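Local atomic coordinates of SusD superfamily protein (Parabacteroides distasonis, PDB entry 3OTN), a protein that is a putative outer-membrane nutrient-binding protein of the SusD family, probably involved in capturing carbohydrates at the cell surface. Residues Tyr78-Asp81 and Trp82-Cys86; Leu22-Ser25 and Ala26-Lys29; Gly208-Ser211 and Tyr212-Glu215; Leu124-Phe127 and Tyr128-Arg131. All coordinates share one frame; numbering follows the deposited sequence. Where two conformers were deposited one is given.

In the fold
The four contacts follow one another along the chain, each within a single turn or two. None closes a long loop, and none nests in or crosses another. Contact 2 comes first, where helix 15-25 runs out toward strand 36-37. Contact 1 opens helix 79-100. Contact 4 lies in helix 108-133, the next helix, and contact 3 opens helix 210-225. Contacts 1, 2 and 4 touch one another. Lys29 packs on Asp85, Trp82 and Cys86 pack on Tyr128 and Leu129, and Tyr125 OH probably hydrogen-bonds Ala26 O. Contact 3 stands apart, its nearest atoms about 11 Å from those of contact 4.

Contact 1 (Tyr78-Asp81 and Trp82-Cys86); sequences YIED and WWQDC. With ACT (acetate ion), chain E.
The backbone N of Gln84 donates to Glu80 O at 2.9 Å, the shortest hydrogen bond between Tyr78-Asp81 and Trp82-Cys86. This is the first two turns of helix 79-100, with Tyr78 in the N-cap position. The alpha-helical ladder starts at once. Trp82 N, Trp83 N and Asp85 N reach Tyr78 O, Ile79 O and Asp81 O in the same way.

Side chains close in on the same carbonyls. The Gln84 chain is extended, and its CG lies 3.2 Å from Glu80 O. The indole of Trp82 turns an edge to the cap residue. Trp82 CD1 is 3.3 Å from Tyr78 O, and that oxygen lies near the ring plane. This carbonyl therefore meets both the amide and the ring of Trp82. Trp82 NE1 bonds Thr44 O, which ties the buried indole to a neighbouring loop.

Asp81 OD1 and Asp85 OD2 are 5.6 Å apart, two like charges one turn from each other. The salt bridge from Asp85 OD2 to Lys35 probably eases the effect of these like charges.

Trp83 swings the other way. Its CG is anti to the backbone N (chi1 -174°), and its ring leads away from the first residues of the helix. Phe133 meets this ring edge-to-face. At the indole edge, Trp83 NE1 donates to O of an acetate ion at 3.0 Å, with the oxygen in the ring plane.

Contact 2 (Leu22-Ser25 and Ala26-Lys29); sequences LTNS and AYLK. With EDO (1,2-ethanediol), chain T; ACT (acetate ion), chain G.
Tyr27 turns a ring edge toward the carbonyls of Thr23 and Asn24. Its CD1 lies 3.5 Å from Thr23 O, which sits in the ring plane. CG is anti to the carbonyl carbon (chi1 -65°), and this lays the ring back along the preceding turn. Over one face of the ring is O1 of an ethanediol, 3.8 Å from Tyr27 CG. Tyr27 OH is held by Glu117 and by Val185 N.

The amide of Asn24 uses both its ends. ND2 donates to O of an acetate at 3.2 Å, while OD1 takes a bond from Arg184 and a weak one from the ethanediol.

Ser25 OG folds back to its own turn and donates to Leu22 O at 2.5 Å, an unusually short distance. Leu28 lays its CG over Ser25 O, 3.5 Å away.

The backbone bonds span three residues, as in 3-10 turns. Tyr27 N to Asn24 O is the shortest, at 2.9 Å. Each donor stands well above the carbonyl plane. A water continues the path, donating to Ser25 O at 2.7 Å and accepting from Lys29 N at 3.0 Å. Ser25 O and Lys29 N are thus bridged by water as helix 15-25 gives way to the loop before strand 36-37.

Contact 3 (Gly208-Ser211 and Tyr212-Glu215); sequences GGKS and YYAE
Tyr212 N donates to Gly209 O at 3.0 Å where the chain turns into helix 210-225. The contact is the N-terminal turn of this helix together with the two glycines that lead into it.

The backbone bonds change in type along the turn. The bond to Gly209 O spans three residues, and its donor stands above the carbonyl plane. Lys210 O takes two weak bonds, from Tyr213 N and Ala214 N. Regular alpha-helical geometry is reached with Glu215 N to Ser211 O at 2.9 Å, where the donor lies in the carbonyl plane. Glu215 CG also lies 3.5 Å from Ser211 O. Gly209 has phi 130°, a backbone shape that suits a residue with no side chain.

Charged groups come next. The Glu215 chain is bent at chi2 (-59°). Its OE1 makes salt bridges with Arg219 and Lys218, farther along the same helix.

The two tyrosines supply the ring contacts. Tyr213 has its CB 3.3 Å from Lys210 O, and its ring packs on Leu199 and Ala202 of helix 187-202 and on Asn373 and Ala374 of helix 360-375. It thus joins the new helix to two others.

Tyr212 turns a ring edge to the glycines, and its ring stacks on that of Tyr201. Gly208 is also bonded to Tyr201 through the backbone, so ring and main chain fasten the same corner. The Tyr212 edge meets two carbonyls. Gly209 O is 3.4 Å from CD2 and lies in the ring plane, while Gly208 O approaches CE2 of Tyr212 to 3.2 Å.

Contact 4 (Leu124-Phe127 and Tyr128-Arg131); sequences LYYF and YLVR
Phe127 sends its ring along the helix toward Arg131, because its CG is anti to the backbone N (chi1 -172°). Arg131 bends at chi3 (-65°) and folds its guanidinium back over that ring. The two planes are 9° apart and stacked, with Arg131 CZ 3.7 Å from the centroid of the Phe127 ring. This is a cation-pi pair. Arg131 CD adds a CH-pi contact over the same ring.

The backbone fixes the guanidinium as well. Arg131 NE donates to Phe127 O at 3.1 Å, from above the carbonyl plane. Arg131 N reaches the same oxygen only weakly. Arg131 NH2 also stands 3.4 Å above the plane of the Tyr128 ring, over its centre, so the cation lies flat on one ring and edge-on to another. Phe426 supplies a further cation-pi partner.

Leu124 and Tyr128 lie side by side, with CD1 of Leu124 3.6 Å from CE1 of Tyr128. Leu124 O meets the edge of this ring at CD1 of Tyr128, 3.2 Å away. Tyr126 and Leu129 pack toward Ile90 of helix 79-100.

A buried helix clad in aromatic and aliphatic side chains, packed between neighbouring helices, fits the TPR-like helical scaffold of SusD proteins.

Contact 1 (Tyr78-Asp81 and Trp82-Cys86)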
loop_
_atom_site.group_PDB
_atom_site.type_symbol
_atom_site.label_atom_id
_atom_site.label_comp_id
_atom_site.label_asym_id
_atom_site.label_seq_id
_atom_site.Cartn_x
_atom_site.Cartn_y
_atom_site.Cartn_z
ATOM N N TYR A 78 -3.517 12.404 -9.220
ATOM C CA TYR A 78 -3.708 11.436 -8.123
ATOM C C TYR A 78 -4.155 12.011 -6.802
ATOM O O TYR A 78 -4.972 11.400 -6.119
ATOM C CB TYR A 78 -2.470 10.537 -7.926
ATOM C CG TYR A 78 -1.824 10.154 -9.222
ATOM C CD1 TYR A 78 -2.559 9.500 -10.190
ATOM C CD2 TYR A 78 -0.505 10.519 -9.528
ATOM C CE1 TYR A 78 -2.025 9.189 -11.416
ATOM C CE2 TYR A 78 0.067 10.189 -10.795
ATOM C CZ TYR A 78 -0.719 9.514 -11.727
ATOM O OH TYR A 78 -0.246 9.167 -12.993
ATOM N N ILE A 79 -3.581 13.143 -6.388
ATOM C CA ILE A 79 -3.861 13.707 -5.093
ATOM C C ILE A 79 -5.378 14.017 -4.904
ATOM O O ILE A 79 -5.906 13.832 -3.814
ATOM C CB ILE A 79 -2.957 14.943 -4.744
ATOM C CG1 ILE A 79 -3.164 16.088 -5.746
ATOM C CG2 ILE A 79 -1.452 14.523 -4.636
ATOM C CD1 ILE A 79 -2.325 17.299 -5.479
ATOM N N GLU A 80 -6.073 14.467 -5.945
ATOM C CA GLU A 80 -7.519 14.719 -5.851
ATOM C C GLU A 80 -8.291 13.451 -5.534
ATOM O O GLU A 80 -9.207 13.464 -4.718
ATOM C CB GLU A 80 -8.077 15.304 -7.160
ATOM C CG GLU A 80 -7.888 16.763 -7.261
ATOM C CD GLU A 80 -8.266 17.318 -8.613
ATOM O OE1 GLU A 80 -7.587 16.990 -9.621
ATOM O OE2 GLU A 80 -9.209 18.125 -8.635
ATOM N N ASP A 81 -7.927 12.364 -6.213
ATOM C CA ASP A 81 -8.629 11.077 -6.074
ATOM C C ASP A 81 -8.441 10.535 -4.660
ATOM O O ASP A 81 -9.382 10.051 -4.042
ATOM C CB ASP A 81 -8.094 10.067 -7.104
ATOM C CG ASP A 81 -8.136 10.623 -8.528
ATOM O OD1 ASP A 81 -9.182 10.477 -9.165
ATOM O OD2 ASP A 81 -7.164 11.280 -8.962
ATOM N N TRP A 82 -7.212 10.640 -4.169
ATOM C CA TRP A 82 -6.891 10.163 -2.847
ATOM C C TRP A 82 -7.637 10.951 -1.788
ATOM O O TRP A 82 -8.209 10.345 -0.893
ATOM C CB TRP A 82 -5.396 10.194 -2.554
ATOM C CG TRP A 82 -4.630 9.025 -3.055
ATOM C CD1 TRP A 82 -3.894 8.950 -4.204
ATOM C CD2 TRP A 82 -4.468 7.777 -2.397
ATOM N NE1 TRP A 82 -3.301 7.715 -4.317
ATOM C CE2 TRP A 82 -3.642 6.971 -3.216
ATOM C CE3 TRP A 82 -4.951 7.250 -1.207
ATOM C CZ2 TRP A 82 -3.270 5.670 -2.860
ATOM C CZ3 TRP A 82 -4.601 5.938 -0.862
ATOM C CH2 TRP A 82 -3.742 5.180 -1.678
ATOM N N TRP A 83 -7.652 12.279 -1.906
ATOM C CA TRP A 83 -8.363 13.114 -0.924
ATOM C C TRP A 83 -9.882 12.886 -0.942
ATOM O O TRP A 83 -10.476 12.633 0.069
ATOM C CB TRP A 83 -8.081 14.591 -1.196
ATOM C CG TRP A 83 -8.640 15.533 -0.193
ATOM C CD1 TRP A 83 -9.900 16.053 -0.162
ATOM C CD2 TRP A 83 -7.942 16.103 0.893
ATOM N NE1 TRP A 83 -10.040 16.913 0.901
ATOM C CE2 TRP A 83 -8.854 16.956 1.583
ATOM C CE3 TRP A 83 -6.639 15.964 1.389
ATOM C CZ2 TRP A 83 -8.487 17.676 2.724
ATOM C CZ3 TRP A 83 -6.269 16.684 2.542
ATOM C CH2 TRP A 83 -7.192 17.539 3.181
ATOM N N GLN A 84 -10.483 13.002 -2.105
ATOM C CA GLN A 84 -11.939 12.903 -2.235
ATOM C C GLN A 84 -12.457 11.520 -1.842
ATOM O O GLN A 84 -13.461 11.426 -1.123
ATOM C CB GLN A 84 -12.380 13.242 -3.654
ATOM C CG GLN A 84 -12.121 14.666 -4.044
ATOM C CD GLN A 84 -12.474 14.981 -5.501
ATOM O OE1 GLN A 84 -12.972 14.129 -6.246
ATOM N NE2 GLN A 84 -12.230 16.226 -5.900
ATOM N N ASP A 85 -11.766 10.457 -2.256
ATOM C CA ASP A 85 -12.289 9.106 -1.980
ATOM C C ASP A 85 -12.057 8.682 -0.557
ATOM O O ASP A 85 -12.913 8.023 -0.018
ATOM C CB ASP A 85 -11.667 8.031 -2.863
ATOM C CG ASP A 85 -12.133 8.111 -4.311
ATOM O OD1 ASP A 85 -13.023 8.930 -4.669
ATOM O OD2 ASP A 85 -11.548 7.357 -5.097
ATOM N N CYS A 86 -10.900 9.022 0.034
ATOM C CA CYS A 86 -10.699 8.789 1.463
ATOM C C CYS A 86 -11.762 9.514 2.274
ATOM O O CYS A 86 -12.383 8.919 3.169
ATOM C CB CYS A 86 -9.281 9.162 1.938
ATOM S SG CYS A 86 -8.036 7.921 1.408
HETATM C C ACT E . -12.594 17.506 3.357
HETATM O O ACT E . -11.796 18.331 2.838
HETATM O OXT ACT E . -13.628 17.115 2.728
HETATM C CH3 ACT E . -12.314 16.987 4.710
#

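Contact 2 (Leu22-Ser25 and Ala26-Lys29)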
loop_
_atom_site.group_PDB
_atom_site.type_symbol
_atom_site.label_atom_id
_atom_site.label_comp_id
_atom_site.label_asym_id
_atom_site.label_seq_id
_atom_site.Cartn_x
_atom_site.Cartn_y
_atom_site.Cartn_z
ATOM N N LEU A 22 -25.098 -1.131 5.749
ATOM C CA LEU A 22 -24.361 -0.011 6.379
ATOM C C LEU A 22 -22.887 -0.365 6.544
ATOM O O LEU A 22 -22.013 0.432 6.201
ATOM C CB LEU A 22 -24.935 0.318 7.762
ATOM C CG LEU A 22 -26.273 1.033 7.798
ATOM C CD1 LEU A 22 -26.875 0.857 9.210
ATOM C CD2 LEU A 22 -26.106 2.529 7.383
ATOM N N THR A 23 -22.619 -1.578 7.050
ATOM C CA THR A 23 -21.240 -2.062 7.263
ATOM C C THR A 23 -20.493 -2.156 5.958
ATOM O O THR A 23 -19.355 -1.653 5.850
ATOM C CB THR A 23 -21.239 -3.399 7.960
ATOM O OG1 THR A 23 -22.001 -3.247 9.168
ATOM C CG2 THR A 23 -19.806 -3.907 8.273
ATOM N N ASN A 24 -21.149 -2.731 4.951
ATOM C CA ASN A 24 -20.554 -2.836 3.611
ATOM C C ASN A 24 -20.250 -1.481 2.957
ATOM O O ASN A 24 -19.290 -1.355 2.205
ATOM C CB ASN A 24 -21.454 -3.694 2.693
ATOM C CG ASN A 24 -21.387 -5.207 3.012
ATOM O OD1 ASN A 24 -20.422 -5.702 3.610
ATOM N ND2 ASN A 24 -22.421 -5.947 2.584
ATOM N N SER A 25 -21.026 -0.454 3.298
ATOM C CA SER A 25 -20.833 0.886 2.718
ATOM C C SER A 25 -19.422 1.409 3.043
ATOM O O SER A 25 -18.842 2.168 2.264
ATOM C CB SER A 25 -21.949 1.875 3.187
ATOM O OG SER A 25 -21.742 2.329 4.540
ATOM N N ALA A 26 -18.857 0.949 4.159
ATOM C CA ALA A 26 -17.510 1.352 4.597
ATOM C C ALA A 26 -16.406 0.836 3.689
ATOM O O ALA A 26 -15.337 1.483 3.552
ATOM C CB ALA A 26 -17.249 0.914 6.072
ATOM N N TYR A 27 -16.678 -0.288 3.028
ATOM C CA TYR A 27 -15.738 -0.913 2.085
ATOM C C TYR A 27 -15.718 -0.255 0.701
ATOM O O TYR A 27 -14.761 -0.458 -0.046
ATOM C CB TYR A 27 -16.058 -2.404 1.888
ATOM C CG TYR A 27 -15.905 -3.334 3.105
ATOM C CD1 TYR A 27 -16.764 -3.284 4.207
ATOM C CD2 TYR A 27 -14.895 -4.283 3.126
ATOM C CE1 TYR A 27 -16.591 -4.172 5.303
ATOM C CE2 TYR A 27 -14.718 -5.155 4.192
ATOM C CZ TYR A 27 -15.563 -5.125 5.263
ATOM O OH TYR A 27 -15.309 -6.053 6.280
ATOM N N LEU A 28 -16.758 0.491 0.359
ATOM C CA LEU A 28 -16.964 0.954 -1.017
ATOM C C LEU A 28 -15.802 1.768 -1.537
ATOM O O LEU A 28 -15.335 1.556 -2.656
ATOM C CB LEU A 28 -18.254 1.774 -1.139
ATOM C CG LEU A 28 -19.558 1.010 -0.938
ATOM C CD1 LEU A 28 -20.743 2.003 -1.003
ATOM C CD2 LEU A 28 -19.659 -0.132 -1.943
ATOM N N LYS A 29 -15.299 2.669 -0.699
ATOM C CA LYS A 29 -14.226 3.561 -1.134
ATOM C C LYS A 29 -12.831 2.938 -0.963
ATOM O O LYS A 29 -11.823 3.614 -1.174
ATOM C CB LYS A 29 -14.385 4.963 -0.514
ATOM C CG LYS A 29 -15.531 5.774 -1.166
ATOM C CD LYS A 29 -15.111 6.210 -2.572
ATOM C CE LYS A 29 -16.093 7.111 -3.241
ATOM N NZ LYS A 29 -17.313 6.413 -3.454
HETATM C C1 EDO T . -17.612 -6.808 0.342
HETATM O O1 EDO T . -18.106 -5.670 1.046
HETATM C C2 EDO T . -16.096 -6.944 0.496
HETATM O O2 EDO T . -15.835 -8.185 1.122
HETATM C C ACT G . -24.850 -5.092 0.271
HETATM O O ACT G . -25.318 -5.298 1.424
HETATM O OXT ACT G . -24.074 -4.103 0.135
HETATM C CH3 ACT G . -25.166 -6.023 -0.877
HETATM O O HOH W 1 -16.700 3.754 1.667
#

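Contact 3 (Gly208-Ser211 and Tyr212-Glu215)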
loop_
_atom_site.group_PDB
_atom_site.type_symbol
_atom_site.label_atom_id
_atom_site.label_comp_id
_atom_site.label_asym_id
_atom_site.label_seq_id
_atom_site.Cartn_x
_atom_site.Cartn_y
_atom_site.Cartn_z
ATOM N N GLY A 208 7.041 9.650 18.421
ATOM C CA GLY A 208 6.252 9.568 19.619
ATOM C C GLY A 208 6.914 8.974 20.836
ATOM O O GLY A 208 6.437 9.191 21.924
ATOM N N GLY A 209 7.969 8.194 20.646
ATOM C CA GLY A 209 8.695 7.585 21.755
ATOM C C GLY A 209 8.885 6.093 21.533
ATOM O O GLY A 209 8.093 5.441 20.812
ATOM N N LYS A 210 9.935 5.538 22.150
ATOM C CA LYS A 210 10.266 4.126 21.952
ATOM C C LYS A 210 9.162 3.161 22.368
ATOM O O LYS A 210 9.052 2.091 21.798
ATOM C CB LYS A 210 11.592 3.783 22.666
ATOM C CG LYS A 210 12.818 4.308 21.910
ATOM C CD LYS A 210 14.096 3.847 22.567
ATOM C CE LYS A 210 15.278 4.110 21.655
ATOM N NZ LYS A 210 16.538 3.941 22.422
ATOM N N SER A 211 8.333 3.520 23.351
ATOM C CA SER A 211 7.262 2.631 23.773
ATOM C C SER A 211 6.319 2.299 22.607
ATOM O O SER A 211 5.728 1.206 22.594
ATOM C CB SER A 211 6.465 3.211 24.950
ATOM O OG SER A 211 5.946 4.470 24.610
ATOM N N TYR A 212 6.221 3.206 21.626
ATOM C CA TYR A 212 5.394 2.958 20.452
ATOM C C TYR A 212 5.930 1.806 19.609
ATOM O O TYR A 212 5.140 1.036 19.036
ATOM C CB TYR A 212 5.180 4.236 19.626
ATOM C CG TYR A 212 4.286 5.223 20.349
ATOM C CD1 TYR A 212 2.907 5.117 20.250
ATOM C CD2 TYR A 212 4.808 6.229 21.155
ATOM C CE1 TYR A 212 2.063 5.990 20.908
ATOM C CE2 TYR A 212 3.968 7.107 21.838
ATOM C CZ TYR A 212 2.596 6.984 21.698
ATOM O OH TYR A 212 1.753 7.848 22.332
ATOM N N TYR A 213 7.245 1.648 19.557
ATOM C CA TYR A 213 7.808 0.439 18.921
ATOM C C TYR A 213 7.351 -0.833 19.648
ATOM O O TYR A 213 7.020 -1.817 19.012
ATOM C CB TYR A 213 9.337 0.443 18.903
ATOM C CG TYR A 213 9.964 1.498 18.040
ATOM C CD1 TYR A 213 9.807 1.480 16.663
ATOM C CD2 TYR A 213 10.780 2.479 18.604
ATOM C CE1 TYR A 213 10.453 2.431 15.847
ATOM C CE2 TYR A 213 11.406 3.443 17.817
ATOM C CZ TYR A 213 11.230 3.417 16.447
ATOM O OH TYR A 213 11.829 4.364 15.650
ATOM N N ALA A 214 7.362 -0.810 20.987
ATOM C CA ALA A 214 6.939 -1.985 21.753
ATOM C C ALA A 214 5.435 -2.245 21.547
ATOM O O ALA A 214 5.027 -3.403 21.426
ATOM C CB ALA A 214 7.261 -1.825 23.215
ATOM N N GLU A 215 4.610 -1.192 21.498
ATOM C CA GLU A 215 3.175 -1.387 21.232
ATOM C C GLU A 215 2.960 -2.008 19.845
ATOM O O GLU A 215 2.077 -2.854 19.671
ATOM C CB GLU A 215 2.398 -0.082 21.371
ATOM C CG GLU A 215 2.326 0.431 22.797
ATOM C CD GLU A 215 1.666 -0.549 23.748
ATOM O OE1 GLU A 215 0.553 -1.027 23.426
ATOM O OE2 GLU A 215 2.247 -0.818 24.827
#

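Contact 4 (Leu124-Phe127 and Tyr128-Arg131)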
loop_
_atom_site.group_PDB
_atom_site.type_symbol
_atom_site.label_atom_id
_atom_site.label_comp_id
_atom_site.label_asym_id
_atom_site.label_seq_id
_atom_site.Cartn_x
_atom_site.Cartn_y
_atom_site.Cartn_z
ATOM N N LEU A 124 -8.212 3.274 8.792
ATOM C CA LEU A 124 -7.458 2.995 7.574
ATOM C C LEU A 124 -7.421 4.213 6.626
ATOM O O LEU A 124 -6.345 4.635 6.166
ATOM C CB LEU A 124 -8.024 1.750 6.854
ATOM C CG LEU A 124 -7.291 1.262 5.577
ATOM C CD1 LEU A 124 -5.879 0.775 5.896
ATOM C CD2 LEU A 124 -8.105 0.247 4.815
ATOM N N TYR A 125 -8.588 4.794 6.371
ATOM C CA TYR A 125 -8.681 5.949 5.466
ATOM C C TYR A 125 -7.845 7.120 6.013
ATOM O O TYR A 125 -7.092 7.747 5.254
ATOM C CB TYR A 125 -10.124 6.403 5.279
ATOM C CG TYR A 125 -10.981 5.433 4.467
ATOM C CD1 TYR A 125 -10.577 5.007 3.199
ATOM C CD2 TYR A 125 -12.206 5.024 4.918
ATOM C CE1 TYR A 125 -11.347 4.163 2.452
ATOM C CE2 TYR A 125 -12.990 4.159 4.177
ATOM C CZ TYR A 125 -12.547 3.728 2.951
ATOM O OH TYR A 125 -13.321 2.886 2.206
ATOM N N TYR A 126 -7.976 7.389 7.317
ATOM C CA TYR A 126 -7.247 8.466 7.956
ATOM C C TYR A 126 -5.744 8.223 7.992
ATOM O O TYR A 126 -4.974 9.161 7.829
ATOM C CB TYR A 126 -7.751 8.741 9.379
ATOM C CG TYR A 126 -8.860 9.748 9.414
ATOM C CD1 TYR A 126 -8.622 11.090 9.064
ATOM C CD2 TYR A 126 -10.140 9.380 9.780
ATOM C CE1 TYR A 126 -9.645 12.028 9.108
ATOM C CE2 TYR A 126 -11.167 10.303 9.845
ATOM C CZ TYR A 126 -10.940 11.619 9.476
ATOM O OH TYR A 126 -11.993 12.522 9.512
ATOM N N PHE A 127 -5.333 6.970 8.179
ATOM C CA PHE A 127 -3.905 6.629 8.196
ATOM C C PHE A 127 -3.274 6.897 6.843
ATOM O O PHE A 127 -2.140 7.345 6.803
ATOM C CB PHE A 127 -3.719 5.157 8.637
ATOM C CG PHE A 127 -2.294 4.737 8.871
ATOM C CD1 PHE A 127 -1.432 5.502 9.644
ATOM C CD2 PHE A 127 -1.842 3.525 8.383
ATOM C CE1 PHE A 127 -0.127 5.062 9.892
ATOM C CE2 PHE A 127 -0.555 3.068 8.632
ATOM C CZ PHE A 127 0.315 3.848 9.364
ATOM N N TYR A 128 -3.984 6.623 5.739
ATOM C CA TYR A 128 -3.478 6.995 4.409
ATOM C C TYR A 128 -3.447 8.532 4.279
ATOM O O TYR A 128 -2.412 9.103 3.926
ATOM C CB TYR A 128 -4.281 6.370 3.274
ATOM C CG TYR A 128 -3.854 4.975 2.997
ATOM C CD1 TYR A 128 -4.199 3.935 3.867
ATOM C CD2 TYR A 128 -2.990 4.688 1.937
ATOM C CE1 TYR A 128 -3.758 2.615 3.635
ATOM C CE2 TYR A 128 -2.563 3.393 1.692
ATOM C CZ TYR A 128 -2.940 2.360 2.527
ATOM O OH TYR A 128 -2.508 1.084 2.248
ATOM N N LEU A 129 -4.551 9.192 4.644
ATOM C CA LEU A 129 -4.607 10.662 4.563
ATOM C C LEU A 129 -3.473 11.372 5.311
ATOM O O LEU A 129 -2.801 12.277 4.746
ATOM C CB LEU A 129 -5.944 11.195 5.043
ATOM C CG LEU A 129 -7.126 10.995 4.118
ATOM C CD1 LEU A 129 -8.380 11.382 4.936
ATOM C CD2 LEU A 129 -7.001 11.891 2.870
ATOM N N VAL A 130 -3.211 10.973 6.544
ATOM C CA VAL A 130 -2.187 11.682 7.336
ATOM C C VAL A 130 -0.791 11.445 6.812
ATOM O O VAL A 130 0.037 12.355 6.874
ATOM C CB VAL A 130 -2.219 11.399 8.899
ATOM C CG1 VAL A 130 -3.510 11.948 9.537
ATOM C CG2 VAL A 130 -2.015 9.929 9.209
ATOM N N ARG A 131 -0.522 10.249 6.283
ATOM C CA ARG A 131 0.815 9.922 5.744
ATOM C C ARG A 131 1.112 10.636 4.427
ATOM O O ARG A 131 2.241 11.037 4.201
ATOM C CB ARG A 131 0.974 8.414 5.561
ATOM C CG ARG A 131 1.149 7.692 6.905
ATOM C CD ARG A 131 1.411 6.225 6.729
ATOM N NE ARG A 131 0.269 5.551 6.129
ATOM C CZ ARG A 131 0.290 4.302 5.690
ATOM N NH1 ARG A 131 1.393 3.561 5.786
ATOM N NH2 ARG A 131 -0.812 3.793 5.160
#